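Local coordinates for adenosine deaminase 1 (Arthrobacter aurescens, PDB 3RYS), which probably catalyses the zinc-dependent hydrolytic deamination of adenine to hypoxanthine, a step of purine salvage and nitrogen catabolism, at residues L26-I31 and E52-T57; A85-A90 and A98-D103; V112-C117 and L152-Q157; R184-A189 and L216-I221; E267-G272 and A308-N313. All blocks are in the same frame, centred on the assembly; numbering follows the deposited sequence.

Overall arrangement
All five contacts are mainly apolar packing within one TIM-barrel domain, but their surroundings differ. Contacts 1, 2 and 4 are buried. Contact 5 is partly buried, and contact 3 lies at the surface. Contacts 1, 2 and 4 each use a tyrosine, whereas contacts 3 and 5 each centre on a helix leucine. Contacts 2 and 4 reach the same parallel sheet, where E99 and R220 form a salt bridge between them. Contacts 3 and 4 pack together through helices 148-160 and 183-191. M102 of contact 2 also packs on C117 of contact 3. Contact 1 joins a loop to a helix start, and contacts 3 and 5 lie away from the zinc and adenine sites.

Contact 1. Residues L26-I31 and E52-T57; sequences LQPELI and EKYEFT
P28 and I31 meet the phenol end of Y54. The contact is van der Waals packing. The pyrrolidine atom P28 CG lies 3.8 Å from Y54 OH and 4.4 Å from Y54 CZ, and it comes at the ring obliquely. I31 adds its end methyl, with CD1 4.2 Å from Y54 OH. Y54 turns its CG away from its own carbonyl carbon (chi1 -75°), and the ring then reaches across to the first turn of helix 28-37.

Backbone bonds shape that turn. Q27 is the N-cap residue, and its O receives I31 N at 3.0 Å, with a weaker bond from L30 N. This places P28 and I31 side by side, both facing Y54.

Other partners set the tyrosine in place. Its ring meets that of Y284, with the planes about 30° apart, and its backbone O is bonded to R253 NH1. Its side chain also packs on L65 and N69 of helix 59-69.

The loop of Y54 joins helices 47-51 and 59-69, which follow strand 15-17 in the TIM-barrel domain. Helix 59-69 lines the adenine pocket with L59, F62, L63 and Y66. The Y54 side chain lies about 9 Å from that of D281, consistent with a place in the second shell of the site.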
# COMPACT_ATOMS: atom_id res chain seq x y z
N LEU A 26 1.85 10.21 -5.92
CA LEU A 26 2.05 11.57 -6.40
C LEU A 26 3.31 11.72 -7.26
O LEU A 26 4.43 11.75 -6.75
CB LEU A 26 2.12 12.53 -5.22
CG LEU A 26 1.65 13.96 -5.46
CD1 LEU A 26 0.33 13.94 -6.22
CD2 LEU A 26 1.51 14.69 -4.13
N GLN A 27 3.11 11.82 -8.57
CA GLN A 27 4.20 11.94 -9.52
C GLN A 27 4.69 13.40 -9.60
O GLN A 27 3.90 14.33 -9.46
CB GLN A 27 3.72 11.46 -10.89
CG GLN A 27 4.80 10.84 -11.75
CD GLN A 27 5.35 9.55 -11.16
OE1 GLN A 27 4.60 8.59 -10.92
NE2 GLN A 27 6.66 9.52 -10.93
N PRO A 28 6.00 13.60 -9.80
CA PRO A 28 6.60 14.94 -9.89
C PRO A 28 5.87 15.88 -10.84
O PRO A 28 5.82 17.09 -10.57
CB PRO A 28 8.01 14.65 -10.40
CG PRO A 28 8.33 13.32 -9.81
CD PRO A 28 7.03 12.54 -9.82
N GLU A 29 5.31 15.36 -11.93
CA GLU A 29 4.53 16.20 -12.84
C GLU A 29 3.31 16.77 -12.13
O GLU A 29 3.04 17.97 -12.20
CB GLU A 29 4.11 15.43 -14.10
CG GLU A 29 5.27 14.93 -14.95
CD GLU A 29 6.00 13.76 -14.30
OE1 GLU A 29 5.32 12.82 -13.83
OE2 GLU A 29 7.25 13.78 -14.25
N LEU A 30 2.58 15.90 -11.44
CA LEU A 30 1.35 16.32 -10.75
C LEU A 30 1.66 17.26 -9.60
O LEU A 30 0.93 18.22 -9.36
CB LEU A 30 0.57 15.10 -10.25
CG LEU A 30 -0.79 15.43 -9.63
CD1 LEU A 30 -1.58 16.36 -10.55
CD2 LEU A 30 -1.58 14.17 -9.32
N ILE A 31 2.75 16.99 -8.90
CA ILE A 31 3.20 17.86 -7.82
C ILE A 31 3.35 19.31 -8.32
O ILE A 31 2.78 20.23 -7.74
CB ILE A 31 4.53 17.36 -7.21
CG1 ILE A 31 4.33 15.96 -6.62
CG2 ILE A 31 5.01 18.30 -6.14
CD1 ILE A 31 5.56 15.40 -5.93
N GLU A 52 15.88 14.54 -8.36
CA GLU A 52 17.22 14.38 -7.82
C GLU A 52 17.20 13.99 -6.35
O GLU A 52 18.18 13.49 -5.81
CB GLU A 52 17.98 15.69 -8.00
CG GLU A 52 19.49 15.58 -7.88
CD GLU A 52 20.18 16.85 -8.32
OE1 GLU A 52 19.55 17.66 -9.03
OE2 GLU A 52 21.37 17.04 -7.96
N LYS A 53 16.06 14.21 -5.69
CA LYS A 53 15.94 14.00 -4.25
C LYS A 53 15.37 12.63 -3.87
O LYS A 53 14.97 12.41 -2.73
CB LYS A 53 15.09 15.10 -3.61
CG LYS A 53 15.74 16.47 -3.60
CD LYS A 53 14.93 17.46 -2.78
CE LYS A 53 15.65 18.79 -2.65
NZ LYS A 53 14.86 19.77 -1.85
N TYR A 54 15.36 11.71 -4.83
CA TYR A 54 14.74 10.41 -4.63
C TYR A 54 15.73 9.28 -4.35
O TYR A 54 15.42 8.11 -4.57
CB TYR A 54 13.85 10.05 -5.83
CG TYR A 54 12.54 10.81 -5.88
CD1 TYR A 54 12.52 12.19 -6.06
CD2 TYR A 54 11.33 10.15 -5.76
CE1 TYR A 54 11.33 12.88 -6.11
CE2 TYR A 54 10.13 10.83 -5.81
CZ TYR A 54 10.13 12.20 -5.99
OH TYR A 54 8.94 12.88 -6.04
N GLU A 55 16.93 9.61 -3.88
CA GLU A 55 17.85 8.58 -3.45
C GLU A 55 17.76 8.40 -1.94
O GLU A 55 18.31 9.19 -1.18
CB GLU A 55 19.29 8.90 -3.86
CG GLU A 55 20.24 7.73 -3.64
CD GLU A 55 21.69 8.09 -3.90
OE1 GLU A 55 22.01 9.29 -3.91
OE2 GLU A 55 22.50 7.16 -4.09
N PHE A 56 17.07 7.35 -1.51
CA PHE A 56 16.76 7.18 -0.09
C PHE A 56 17.81 6.34 0.62
O PHE A 56 18.54 5.58 -0.01
CB PHE A 56 15.37 6.57 0.08
CG PHE A 56 14.31 7.27 -0.73
CD1 PHE A 56 13.87 8.53 -0.37
CD2 PHE A 56 13.77 6.67 -1.86
CE1 PHE A 56 12.90 9.18 -1.11
CE2 PHE A 56 12.80 7.31 -2.61
CZ PHE A 56 12.37 8.57 -2.24
N THR A 57 17.88 6.51 1.94
CA THR A 57 18.88 5.85 2.76
C THR A 57 18.23 4.87 3.72
O THR A 57 18.84 3.89 4.15
CB THR A 57 19.66 6.89 3.58
OG1 THR A 57 20.02 7.99 2.74
CG2 THR A 57 20.91 6.28 4.18

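Contact 2. Residues A85-A90 and A98-D103; sequences AYLERA and AEIMMD
The end methyl of I100 rests over the dip where Y86 and L87 meet. The bump is I100 CD1. It lies 4.0 Å from Y86 CE2 and 4.2 Å from L87 CD2, so the two helix side chains form the sides of a shallow hollow. Y86 and I100 run alongside each other but point opposite ways, and the methyl comes at the ring on a slant. L87 lies crosswise to I100.

A98, two residues earlier on the strand, makes the second bump. Its CB sits at the ring edge, near the ring plane, 3.7 Å from Y86 OH. Y86 has its CG opposite its backbone N (chi1 159°), which carries the ring out toward the strand. Within the helix, A90 CB lies over one ring face, 3.5 Å above the plane and displaced from the ring centre.

Helix 85-90 runs back against strand 98-102 at 147°, with the axes 11.3 Å apart. Such a helix covers the outside of the barrel sheet. L125 of helix 114-125 also touches both L87 and I100.

Across these segments, helix and strand are thus held by apolar fit alone. The buried hydroxyl of Y86 is satisfied elsewhere: its hydrogen bond with E17 OE1 ties the helix to the neighbouring strand 15-17.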
# COMPACT_ATOMS: atom_id res chain seq x y z
N ALA A 85 -5.48 9.67 -11.01
CA ALA A 85 -4.26 9.48 -11.77
C ALA A 85 -3.67 8.12 -11.45
O ALA A 85 -3.04 7.49 -12.30
CB ALA A 85 -3.26 10.59 -11.46
N TYR A 86 -3.87 7.66 -10.22
CA TYR A 86 -3.42 6.33 -9.83
C TYR A 86 -4.35 5.26 -10.39
O TYR A 86 -3.88 4.29 -10.98
CB TYR A 86 -3.35 6.19 -8.30
CG TYR A 86 -3.39 4.74 -7.88
CD1 TYR A 86 -2.29 3.91 -8.05
CD2 TYR A 86 -4.55 4.19 -7.35
CE1 TYR A 86 -2.34 2.58 -7.69
CE2 TYR A 86 -4.61 2.86 -6.99
CZ TYR A 86 -3.50 2.06 -7.16
OH TYR A 86 -3.55 0.73 -6.79
N LEU A 87 -5.65 5.43 -10.20
CA LEU A 87 -6.62 4.44 -10.67
C LEU A 87 -6.46 4.20 -12.17
O LEU A 87 -6.56 3.07 -12.64
CB LEU A 87 -8.05 4.88 -10.34
CG LEU A 87 -8.44 4.90 -8.86
CD1 LEU A 87 -9.75 5.64 -8.63
CD2 LEU A 87 -8.51 3.50 -8.31
N GLU A 88 -6.19 5.27 -12.90
CA GLU A 88 -5.98 5.19 -14.34
C GLU A 88 -4.72 4.37 -14.68
O GLU A 88 -4.77 3.45 -15.50
CB GLU A 88 -5.87 6.60 -14.94
CG GLU A 88 -5.61 6.65 -16.44
CD GLU A 88 -5.27 8.04 -16.94
OE1 GLU A 88 -5.37 9.01 -16.15
OE2 GLU A 88 -4.89 8.17 -18.13
N ARG A 89 -3.62 4.69 -14.02
CA ARG A 89 -2.36 3.98 -14.25
C ARG A 89 -2.40 2.55 -13.72
O ARG A 89 -1.91 1.62 -14.36
CB ARG A 89 -1.18 4.75 -13.64
CG ARG A 89 0.15 4.04 -13.76
CD ARG A 89 0.54 3.74 -15.21
NE ARG A 89 1.82 3.03 -15.28
CZ ARG A 89 1.96 1.73 -15.05
NH1 ARG A 89 0.91 0.98 -14.75
NH2 ARG A 89 3.16 1.16 -15.13
N ALA A 90 -3.02 2.37 -12.55
CA ALA A 90 -3.18 1.04 -11.97
C ALA A 90 -3.95 0.12 -12.91
O ALA A 90 -3.55 -1.02 -13.14
CB ALA A 90 -3.87 1.13 -10.62
N ALA A 98 -8.29 -2.51 -5.96
CA ALA A 98 -7.29 -1.73 -5.24
C ALA A 98 -7.80 -1.36 -3.85
O ALA A 98 -8.85 -0.73 -3.72
CB ALA A 98 -6.94 -0.49 -6.03
N GLU A 99 -7.05 -1.75 -2.83
CA GLU A 99 -7.38 -1.35 -1.47
C GLU A 99 -6.38 -0.29 -1.00
O GLU A 99 -5.21 -0.59 -0.74
CB GLU A 99 -7.46 -2.55 -0.53
CG GLU A 99 -8.68 -3.42 -0.83
CD GLU A 99 -8.79 -4.66 0.03
OE1 GLU A 99 -8.25 -4.66 1.16
OE2 GLU A 99 -9.42 -5.64 -0.43
N ILE A 100 -6.86 0.94 -0.93
CA ILE A 100 -5.99 2.11 -0.91
C ILE A 100 -5.85 2.76 0.46
O ILE A 100 -6.84 3.06 1.13
CB ILE A 100 -6.51 3.16 -1.91
CG1 ILE A 100 -6.56 2.55 -3.31
CG2 ILE A 100 -5.65 4.41 -1.89
CD1 ILE A 100 -7.52 3.24 -4.25
N MET A 101 -4.61 2.97 0.88
CA MET A 101 -4.34 3.65 2.13
C MET A 101 -4.23 5.16 1.97
O MET A 101 -3.93 5.69 0.90
CB MET A 101 -3.07 3.11 2.80
CG MET A 101 -3.34 2.04 3.85
SD MET A 101 -1.82 1.37 4.54
CE MET A 101 -1.33 0.23 3.25
N MET A 102 -4.48 5.85 3.08
CA MET A 102 -4.47 7.29 3.10
C MET A 102 -4.09 7.69 4.52
O MET A 102 -4.51 7.04 5.48
CB MET A 102 -5.86 7.80 2.74
CG MET A 102 -6.17 9.21 3.18
SD MET A 102 -7.93 9.52 2.93
CE MET A 102 -8.03 11.22 3.48
N ASP A 103 -3.27 8.73 4.65
CA ASP A 103 -2.84 9.20 5.96
C ASP A 103 -3.61 10.46 6.35
O ASP A 103 -3.13 11.58 6.13
CB ASP A 103 -1.34 9.49 5.99
CG ASP A 103 -0.49 8.27 5.66
OD1 ASP A 103 -0.98 7.13 5.83
OD2 ASP A 103 0.67 8.46 5.23

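Contact 3. Residues V112-C117 and L152-Q157; sequences VALETC and LEVLDQ
L114 meets V154 and Q157 where two outer helices of the TIM barrel lie side by side. Helix 114-125 follows strand 95-102, and helix 148-160 follows the next strand, 135-143. Both helices belong to the layer around the sheet, and this contact is at the protein surface, away from the zinc and adenine sites.

The first segment enters through V112, whose side chain packs on F79 of helix 76-92. A113 is the N-cap residue. Its O receives C117 N at 3.2 Å and, more weakly, T116 N, and these bonds start the helix. L114 comes next and faces the other helix. A chi1 of -88° sets its CG beside the backbone N, and its two methyls divide between two partners. P104 and T108 of helix 104-108 also touch it, as does M161. E115 turns to its own helix, where OE2 is hydrogen-bonded to N119 ND2. T116 returns to F79. C117 packs on F79 and H107, on the buried side.

V154 and Q157 are one turn apart on helix 148-160, and both touch L114. V154 offers a branch methyl, with CG1 4.1 Å from L114 CD2. Q157 offers the aliphatic base of its side chain, which then bends at chi2 (-78°). Its CB lies 3.6 Å from L114 CD1.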
# COMPACT_ATOMS: atom_id res chain seq x y z
N VAL A 112 -5.57 21.03 6.67
CA VAL A 112 -6.57 20.56 5.72
C VAL A 112 -7.59 19.68 6.44
O VAL A 112 -7.22 18.72 7.11
CB VAL A 112 -5.94 19.76 4.55
CG1 VAL A 112 -7.02 19.31 3.58
CG2 VAL A 112 -4.89 20.59 3.82
N ALA A 113 -8.87 20.01 6.30
CA ALA A 113 -9.93 19.30 7.02
C ALA A 113 -10.07 17.84 6.61
O ALA A 113 -9.75 17.47 5.48
CB ALA A 113 -11.25 20.03 6.86
N LEU A 114 -10.56 17.00 7.52
CA LEU A 114 -10.86 15.61 7.22
C LEU A 114 -11.86 15.55 6.09
O LEU A 114 -11.75 14.72 5.19
CB LEU A 114 -11.46 14.91 8.44
CG LEU A 114 -10.50 14.27 9.43
CD1 LEU A 114 -11.23 13.87 10.71
CD2 LEU A 114 -9.82 13.08 8.78
N GLU A 115 -12.85 16.44 6.16
CA GLU A 115 -13.87 16.54 5.13
C GLU A 115 -13.20 16.65 3.75
O GLU A 115 -13.61 15.97 2.81
CB GLU A 115 -14.74 17.77 5.39
CG GLU A 115 -15.86 17.99 4.38
CD GLU A 115 -17.15 17.29 4.78
OE1 GLU A 115 -17.24 16.82 5.94
OE2 GLU A 115 -18.07 17.20 3.93
N THR A 116 -12.17 17.48 3.65
CA THR A 116 -11.50 17.73 2.38
C THR A 116 -10.75 16.52 1.83
O THR A 116 -10.94 16.15 0.67
CB THR A 116 -10.51 18.92 2.48
OG1 THR A 116 -11.22 20.09 2.89
CG2 THR A 116 -9.85 19.17 1.14
N CYS A 117 -9.89 15.91 2.64
CA CYS A 117 -9.10 14.78 2.16
C CYS A 117 -9.94 13.53 1.93
O CYS A 117 -9.78 12.85 0.92
CB CYS A 117 -7.87 14.50 3.04
SG CYS A 117 -8.18 14.20 4.81
N LEU A 152 -6.91 8.20 17.99
CA LEU A 152 -8.24 7.85 18.48
C LEU A 152 -9.24 8.97 18.23
O LEU A 152 -10.40 8.72 17.90
CB LEU A 152 -8.21 7.47 19.96
CG LEU A 152 -7.76 6.04 20.26
CD1 LEU A 152 -7.28 5.89 21.70
CD2 LEU A 152 -8.87 5.06 19.94
N GLU A 153 -8.78 10.21 18.38
CA GLU A 153 -9.66 11.35 18.14
C GLU A 153 -10.01 11.50 16.67
O GLU A 153 -11.15 11.80 16.33
CB GLU A 153 -9.05 12.64 18.69
CG GLU A 153 -9.30 12.84 20.17
CD GLU A 153 -8.79 14.17 20.68
OE1 GLU A 153 -8.35 15.00 19.86
OE2 GLU A 153 -8.84 14.39 21.91
N VAL A 154 -9.02 11.28 15.80
CA VAL A 154 -9.26 11.33 14.36
C VAL A 154 -10.22 10.21 13.93
O VAL A 154 -11.16 10.43 13.16
CB VAL A 154 -7.95 11.23 13.55
CG1 VAL A 154 -8.24 11.13 12.06
CG2 VAL A 154 -7.05 12.42 13.85
N LEU A 155 -9.97 9.00 14.45
CA LEU A 155 -10.86 7.87 14.20
C LEU A 155 -12.30 8.22 14.56
O LEU A 155 -13.22 7.97 13.78
CB LEU A 155 -10.40 6.64 14.98
CG LEU A 155 -11.30 5.42 14.86
CD1 LEU A 155 -11.52 5.08 13.39
CD2 LEU A 155 -10.72 4.23 15.61
N ASP A 156 -12.48 8.79 15.75
CA ASP A 156 -13.79 9.23 16.21
C ASP A 156 -14.48 10.15 15.21
O ASP A 156 -15.68 9.99 14.94
CB ASP A 156 -13.67 9.97 17.55
CG ASP A 156 -13.57 9.04 18.73
OD1 ASP A 156 -14.04 7.88 18.62
OD2 ASP A 156 -13.04 9.47 19.77
N GLN A 157 -13.74 11.10 14.66
CA GLN A 157 -14.31 12.04 13.70
C GLN A 157 -14.65 11.37 12.38
O GLN A 157 -15.66 11.69 11.77
CB GLN A 157 -13.38 13.23 13.48
CG GLN A 157 -13.88 14.50 14.15
CD GLN A 157 -15.00 15.16 13.38
OE1 GLN A 157 -14.83 15.56 12.23
NE2 GLN A 157 -16.16 15.30 14.02

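Contact 4. Residues R184-A189 and L216-I221; sequences RLYQRA and LHVERI
Y186 lays its ring against L216 and V218. At the root of the side chain, Y186 CB lies 3.7 Å from the backbone O of L216 and 4.0 Å from L216 CD2. CG stays beside the same methyl. The ring then divides its neighbours. CD1 comes to 3.5 Å from L216 O, while CD2 lies 3.8 Å from L216 CD2. Further out, CE2 meets L216 CD1, and CE1 meets V218 CG1 at 3.9 Å. L216 CB and CD1 cover the same ring face. CD1 makes a CH-pi contact, 4.2 Å from the Y186 ring centroid and 16° off the normal. The first torsion of L216 (-62°) helps put CD1 over that face, with CD2 out past the rim, near CD2 and CG of the ring. At the tip, Y186 OH is hydrogen-bonded to the main-chain O of I197, in strand 195-200.

A valine in place of Y186 would probably open a gap beneath L216 and V218 and take away the hydroxyl partner of I197 O.

H217, with positive phi, ends the run from helix 206-214, and the chain turns through V218 to strand 220-221. Y186 reaches inward from helix 183-191 to strand 195-200, where R196 and A198 also touch it. V218 packs on A198 as well, and on A212 and L213 of helix 206-214.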
# COMPACT_ATOMS: atom_id res chain seq x y z
N ARG A 184 -5.49 0.28 21.90
CA ARG A 184 -6.79 0.92 22.11
C ARG A 184 -7.42 1.26 20.76
O ARG A 184 -8.56 0.88 20.47
CB ARG A 184 -6.64 2.20 22.94
CG ARG A 184 -6.56 2.00 24.46
CD ARG A 184 -5.39 1.11 24.88
NE ARG A 184 -4.11 1.57 24.34
CZ ARG A 184 -2.93 1.11 24.74
NH1 ARG A 184 -2.86 0.18 25.70
NH2 ARG A 184 -1.81 1.58 24.21
N LEU A 185 -6.66 1.99 19.95
CA LEU A 185 -7.09 2.37 18.61
C LEU A 185 -7.70 1.20 17.84
O LEU A 185 -8.78 1.33 17.26
CB LEU A 185 -5.91 2.95 17.83
CG LEU A 185 -6.12 3.21 16.34
CD1 LEU A 185 -7.14 4.32 16.13
CD2 LEU A 185 -4.80 3.56 15.67
N TYR A 186 -7.02 0.06 17.83
CA TYR A 186 -7.53 -1.11 17.10
C TYR A 186 -8.73 -1.78 17.77
O TYR A 186 -9.59 -2.35 17.09
CB TYR A 186 -6.41 -2.12 16.81
CG TYR A 186 -5.62 -1.74 15.59
CD1 TYR A 186 -5.73 -2.46 14.41
CD2 TYR A 186 -4.78 -0.63 15.60
CE1 TYR A 186 -5.02 -2.10 13.28
CE2 TYR A 186 -4.06 -0.26 14.48
CZ TYR A 186 -4.18 -1.00 13.32
OH TYR A 186 -3.47 -0.63 12.21
N GLN A 187 -8.78 -1.72 19.10
CA GLN A 187 -9.97 -2.17 19.81
C GLN A 187 -11.16 -1.30 19.41
O GLN A 187 -12.27 -1.79 19.21
CB GLN A 187 -9.76 -2.15 21.32
CG GLN A 187 -9.13 -3.43 21.87
CD GLN A 187 -8.78 -3.32 23.35
OE1 GLN A 187 -8.20 -2.33 23.81
NE2 GLN A 187 -9.12 -4.36 24.11
N ARG A 188 -10.91 0.00 19.28
CA ARG A 188 -11.93 0.93 18.80
C ARG A 188 -12.43 0.55 17.41
O ARG A 188 -13.63 0.43 17.19
CB ARG A 188 -11.38 2.36 18.78
CG ARG A 188 -11.91 3.26 19.89
CD ARG A 188 -13.15 4.01 19.43
NE ARG A 188 -14.12 3.11 18.82
CZ ARG A 188 -15.34 3.46 18.44
NH1 ARG A 188 -16.15 2.56 17.89
NH2 ARG A 188 -15.76 4.71 18.60
N ALA A 189 -11.49 0.36 16.49
CA ALA A 189 -11.81 0.02 15.11
C ALA A 189 -12.60 -1.27 14.99
O ALA A 189 -13.59 -1.33 14.26
CB ALA A 189 -10.53 -0.07 14.29
N LEU A 216 -2.96 -6.26 18.18
CA LEU A 216 -3.78 -5.43 17.29
C LEU A 216 -4.79 -6.23 16.48
O LEU A 216 -5.70 -5.66 15.88
CB LEU A 216 -2.88 -4.62 16.35
CG LEU A 216 -1.92 -3.61 16.97
CD1 LEU A 216 -1.22 -2.81 15.88
CD2 LEU A 216 -2.64 -2.67 17.93
N HIS A 217 -4.63 -7.55 16.45
CA HIS A 217 -5.54 -8.43 15.73
C HIS A 217 -5.73 -8.07 14.26
O HIS A 217 -6.84 -8.19 13.73
CB HIS A 217 -6.90 -8.49 16.45
CG HIS A 217 -6.81 -8.99 17.86
ND1 HIS A 217 -6.53 -10.30 18.17
CD2 HIS A 217 -6.97 -8.34 19.04
CE1 HIS A 217 -6.52 -10.45 19.48
NE2 HIS A 217 -6.78 -9.28 20.03
N VAL A 218 -4.66 -7.64 13.60
CA VAL A 218 -4.76 -7.28 12.18
C VAL A 218 -5.10 -8.49 11.32
O VAL A 218 -4.90 -9.63 11.72
CB VAL A 218 -3.47 -6.63 11.65
CG1 VAL A 218 -3.15 -5.37 12.42
CG2 VAL A 218 -2.31 -7.62 11.71
N GLU A 219 -5.62 -8.22 10.13
CA GLU A 219 -6.07 -9.28 9.23
C GLU A 219 -5.06 -9.57 8.13
O GLU A 219 -5.14 -10.60 7.46
CB GLU A 219 -7.42 -8.92 8.63
CG GLU A 219 -8.31 -8.24 9.63
CD GLU A 219 -9.75 -8.35 9.26
OE1 GLU A 219 -10.40 -7.29 9.12
OE2 GLU A 219 -10.23 -9.49 9.08
N ARG A 220 -4.13 -8.65 7.93
CA ARG A 220 -2.97 -8.93 7.09
C ARG A 220 -1.78 -8.03 7.43
O ARG A 220 -1.95 -6.90 7.88
CB ARG A 220 -3.30 -8.90 5.59
CG ARG A 220 -4.15 -7.75 5.11
CD ARG A 220 -4.35 -7.80 3.59
NE ARG A 220 -4.61 -6.47 3.04
CZ ARG A 220 -5.76 -6.09 2.51
NH1 ARG A 220 -6.78 -6.94 2.42
NH2 ARG A 220 -5.90 -4.86 2.05
N ILE A 221 -0.58 -8.57 7.24
CA ILE A 221 0.64 -7.85 7.58
C ILE A 221 1.19 -7.13 6.36
O ILE A 221 1.27 -7.69 5.27
CB ILE A 221 1.72 -8.81 8.13
CG1 ILE A 221 1.30 -9.38 9.49
CG2 ILE A 221 3.06 -8.10 8.25
CD1 ILE A 221 1.35 -8.38 10.62

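Contact 5. Residues E267-G272 and A308-N313; sequences EMLAIG and ATLAAN
L269 projects from helix 265-270 onto T309 and L310 of helix 304-317. Its CD1 methyl makes the main approaches. It lies 3.9 Å from L310 CD2 and 4.0 Å from T309 CG2. The second methyl, L269 CD2, is 4.1 Å from L310 CD2, so the L310 methyl faces both branches of the leucine. L269 meets both partners at an angle. Its chi1 of -171° swings CG away from the backbone N and sends the branched end across to the other helix. N313 lies next to the same spot.

The next shell fixes these groups. T309 turns its hydroxyl away to P305 O, a hydrogen bond one turn back, and this leaves its methyl facing L269. V275 of strand 275-277 touches both L269 and L310, and L310 also rests on V277 and F302.

Backbone geometry sets the end of the first helix. I271 N bonds to E267 O, and G272 N bonds to L269 O at 3.0 Å. G272 has positive phi (93°) and closes a Schellman motif. A side chain there would run into the carbonyl O of I271. On the far side, A308 and A312 pack on helix 322-339.

This is helix-on-helix packing in the outer layer of the TIM-barrel domain, where a Schellman turn leads from one helix toward the next strand, 275-277.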
# COMPACT_ATOMS: atom_id res chain seq x y z
N GLU A 267 11.81 -17.13 -1.82
CA GLU A 267 11.89 -18.07 -0.71
C GLU A 267 10.60 -18.07 0.12
O GLU A 267 10.14 -19.12 0.58
CB GLU A 267 13.09 -17.74 0.18
CG GLU A 267 13.27 -18.68 1.37
CD GLU A 267 14.48 -18.33 2.24
OE1 GLU A 267 15.09 -17.26 2.02
OE2 GLU A 267 14.81 -19.12 3.15
N MET A 268 10.02 -16.88 0.30
CA MET A 268 8.79 -16.72 1.07
C MET A 268 7.64 -17.46 0.40
O MET A 268 6.82 -18.11 1.06
CB MET A 268 8.43 -15.23 1.22
CG MET A 268 9.42 -14.42 2.04
SD MET A 268 9.09 -12.65 2.00
CE MET A 268 7.82 -12.49 3.26
N LEU A 269 7.58 -17.34 -0.92
CA LEU A 269 6.58 -18.04 -1.71
C LEU A 269 6.81 -19.55 -1.62
O LEU A 269 5.89 -20.31 -1.33
CB LEU A 269 6.63 -17.58 -3.16
CG LEU A 269 5.51 -18.06 -4.08
CD1 LEU A 269 4.16 -17.57 -3.59
CD2 LEU A 269 5.77 -17.58 -5.50
N ALA A 270 8.05 -19.97 -1.85
CA ALA A 270 8.39 -21.38 -1.80
C ALA A 270 8.02 -22.05 -0.47
O ALA A 270 7.59 -23.20 -0.46
CB ALA A 270 9.87 -21.60 -2.11
N ILE A 271 8.19 -21.33 0.64
CA ILE A 271 7.89 -21.91 1.95
C ILE A 271 6.43 -21.76 2.37
O ILE A 271 6.08 -22.12 3.49
CB ILE A 271 8.80 -21.36 3.06
CG1 ILE A 271 8.58 -19.86 3.23
CG2 ILE A 271 10.26 -21.70 2.77
CD1 ILE A 271 9.47 -19.23 4.28
N GLY A 272 5.60 -21.23 1.48
CA GLY A 272 4.17 -21.22 1.71
C GLY A 272 3.58 -19.99 2.37
O GLY A 272 2.39 -19.96 2.67
N ALA A 308 1.20 -16.04 -11.39
CA ALA A 308 -0.23 -16.29 -11.21
C ALA A 308 -0.56 -16.58 -9.74
O ALA A 308 -1.55 -16.08 -9.21
CB ALA A 308 -0.67 -17.45 -12.08
N THR A 309 0.27 -17.39 -9.10
CA THR A 309 0.08 -17.70 -7.69
C THR A 309 0.06 -16.41 -6.87
O THR A 309 -0.82 -16.22 -6.03
CB THR A 309 1.18 -18.66 -7.17
OG1 THR A 309 1.09 -19.91 -7.87
CG2 THR A 309 1.01 -18.91 -5.68
N LEU A 310 1.02 -15.53 -7.14
CA LEU A 310 1.09 -14.23 -6.47
C LEU A 310 -0.18 -13.41 -6.69
O LEU A 310 -0.71 -12.81 -5.76
CB LEU A 310 2.30 -13.44 -6.97
CG LEU A 310 3.67 -14.02 -6.60
CD1 LEU A 310 4.78 -13.25 -7.29
CD2 LEU A 310 3.86 -14.02 -5.09
N ALA A 311 -0.64 -13.40 -7.93
CA ALA A 311 -1.87 -12.71 -8.31
C ALA A 311 -3.07 -13.24 -7.52
O ALA A 311 -3.83 -12.47 -6.94
CB ALA A 311 -2.12 -12.86 -9.80
N ALA A 312 -3.24 -14.56 -7.52
CA ALA A 312 -4.39 -15.18 -6.87
C ALA A 312 -4.35 -14.98 -5.35
O ALA A 312 -5.39 -14.83 -4.72
CB ALA A 312 -4.49 -16.66 -7.23
N ASN A 313 -3.15 -14.98 -4.78
CA ASN A 313 -3.00 -14.64 -3.37
C ASN A 313 -3.61 -13.27 -3.10
O ASN A 313 -4.45 -13.12 -2.22
CB ASN A 313 -1.52 -14.62 -2.97
CG ASN A 313 -0.95 -16.01 -2.80
OD1 ASN A 313 0.25 -16.17 -2.52
ND2 ASN A 313 -1.79 -17.03 -2.95